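Local coordinates for protein NDP-rhamnosyltransferase (Saccharopolyspora spinosa, PDB 3TSA) that belongs to the GT-B class of glycosyltransferases, built from two domains that each hold a parallel sheet flanked by helices, at residues 328-333 / 361-366. Residues are numbered along the deposited sequence; the frame is centred on the assembly and turned at random.
Sequences AGAGIC and AAAIKL. Unlike the reference sequence in segment 361-366: Ala361 (reference Ser).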
loop_
_atom_site.group_PDB
_atom_site.type_symbol
_atom_site.label_atom_id
_atom_site.label_comp_id
_atom_site.label_asym_id
_atom_site.label_seq_id
_atom_site.Cartn_x
_atom_site.Cartn_y
_atom_site.Cartn_z
ATOM N N ALA A 328 4.271 -33.279 2.885
ATOM C CA ALA A 328 4.324 -32.916 1.434
ATOM C C ALA A 328 5.643 -33.147 0.768
ATOM O O ALA A 328 5.742 -33.066 -0.477
ATOM C CB ALA A 328 3.876 -31.473 1.204
ATOM N N GLY A 329 6.700 -33.416 1.556
ATOM C CA GLY A 329 8.054 -33.590 1.033
ATOM C C GLY A 329 8.791 -32.258 0.852
ATOM O O GLY A 329 9.873 -32.263 0.320
ATOM N N ALA A 330 8.156 -31.131 1.209
ATOM C CA ALA A 330 8.642 -29.780 0.838
ATOM C C ALA A 330 9.462 -29.171 1.955
ATOM O O ALA A 330 9.793 -27.974 1.909
ATOM C CB ALA A 330 7.417 -28.799 0.479
ATOM N N GLY A 331 9.729 -29.960 2.996
ATOM C CA GLY A 331 10.509 -29.368 4.121
ATOM C C GLY A 331 10.727 -30.416 5.187
ATOM O O GLY A 331 10.352 -31.620 5.029
ATOM N N ILE A 332 11.362 -29.942 6.250
ATOM C CA ILE A 332 11.598 -30.807 7.420
ATOM C C ILE A 332 11.006 -30.056 8.617
ATOM O O ILE A 332 11.160 -28.841 8.728
ATOM C CB ILE A 332 13.103 -31.109 7.561
ATOM C CG1 ILE A 332 13.558 -32.135 6.490
ATOM C CG2 ILE A 332 13.390 -31.744 8.975
ATOM C CD1 ILE A 332 15.032 -32.340 6.475
ATOM N N CYS A 333 10.317 -30.790 9.512
ATOM C CA CYS A 333 9.770 -30.227 10.718
ATOM C C CYS A 333 10.663 -30.644 11.939
ATOM O O CYS A 333 10.982 -31.851 12.065
ATOM C CB CYS A 333 8.329 -30.799 10.852
ATOM S SG CYS A 333 7.617 -30.408 12.512
ATOM N N ALA A 361 11.409 -29.719 -5.383
ATOM C CA ALA A 361 10.374 -30.223 -6.347
ATOM C C ALA A 361 9.001 -30.327 -5.687
ATOM O O ALA A 361 7.993 -29.944 -6.261
ATOM C CB ALA A 361 10.760 -31.548 -6.916
ATOM N N ALA A 362 8.978 -30.854 -4.458
ATOM C CA ALA A 362 7.756 -30.908 -3.639
ATOM C C ALA A 362 7.249 -29.529 -3.303
ATOM O O ALA A 362 6.044 -29.308 -3.298
ATOM C CB ALA A 362 8.052 -31.708 -2.318
ATOM N N ALA A 363 8.158 -28.575 -3.009
ATOM C CA ALA A 363 7.684 -27.218 -2.742
ATOM C C ALA A 363 7.052 -26.582 -4.018
ATOM O O ALA A 363 6.100 -25.810 -3.897
ATOM C CB ALA A 363 8.795 -26.325 -2.246
ATOM N N ILE A 364 7.593 -26.900 -5.209
ATOM C CA ILE A 364 6.998 -26.405 -6.451
ATOM C C ILE A 364 5.570 -26.987 -6.652
ATOM O O ILE A 364 4.654 -26.288 -7.137
ATOM C CB ILE A 364 7.916 -26.672 -7.632
ATOM C CG1 ILE A 364 9.186 -25.763 -7.546
ATOM C CG2 ILE A 364 7.127 -26.430 -8.997
ATOM C CD1 ILE A 364 8.975 -24.311 -7.868
ATOM N N LYS A 365 5.369 -28.249 -6.293
ATOM C CA LYS A 365 3.965 -28.779 -6.312
ATOM C C LYS A 365 2.989 -27.939 -5.481
ATOM O O LYS A 365 1.859 -27.602 -5.885
ATOM C CB LYS A 365 3.922 -30.302 -5.931
ATOM C CG LYS A 365 4.625 -31.151 -6.998
ATOM C CD LYS A 365 3.810 -31.185 -8.286
ATOM C CE LYS A 365 4.462 -32.042 -9.307
ATOM N NZ LYS A 365 3.400 -32.324 -10.243
ATOM N N LEU A 366 3.433 -27.540 -4.283
ATOM C CA LEU A 366 2.613 -26.702 -3.440
ATOM C C LEU A 366 2.428 -25.310 -4.090
ATOM O O LEU A 366 1.346 -24.717 -4.000
ATOM C CB LEU A 366 3.265 -26.547 -2.045
ATOM C CG LEU A 366 3.310 -27.873 -1.242
ATOM C CD1 LEU A 366 4.188 -27.666 0.040
ATOM C CD2 LEU A 366 1.979 -28.286 -0.715
HETATM O O HOH W 1 4.453 -31.835 -2.532
#
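The Schellman turn that ends helix 318-327 and leads into strand 331-333 packs its small residues against helix 358-371, with Ala330 meeting Ala362, Ala363 and Leu366. The methyl of Ala330 points at the helix and settles on its backbone, Ala330 CB lying 3.6 Å from Ala363 N. Around that point the methyl also touches that of Ala362, and Ala330 CB lies 3.9 Å from Ala363 CB. One turn further on, the CD1 branch of Leu366 reaches the CB of Ala330 at 3.5 Å, tighter than an ordinary carbon contact. Leu366 has CG anti to its own carbonyl carbon (chi1 -66°), which lets its forked end lean back toward the turn; there CD1 also comes to 4.0 Å from the CB of Ala328.

From the helix side, the CB of Ala362 faces the backbone of the turn and lies 3.3 Å from both the O of Ala328 and the O of Gly329. Gly329 takes the positive phi (85°) of the Schellman motif, and with no side chain on it the Ala362 methyl lies directly against the backbone. The polar link is indirect: a single water donates to the O of Ala328 at 2.7 Å and to the O of Ala362 at 3.1 Å, joining the end of one helix to the side of the other.

Leu325 of helix 318-327 touches both Ala330 and Leu366, extending this apolar patch, while backbone hydrogen bonds of Ala330 and Ile332 with Gln309 tie the segment to strand 309-311. The close approach, CA to CA 4.5 Å between Ala330 and Ala363, is alanine-rich packing of a late helix against the helix-to-edge-strand turn in the Rossmann-like C-terminal domain of a GT-B fold.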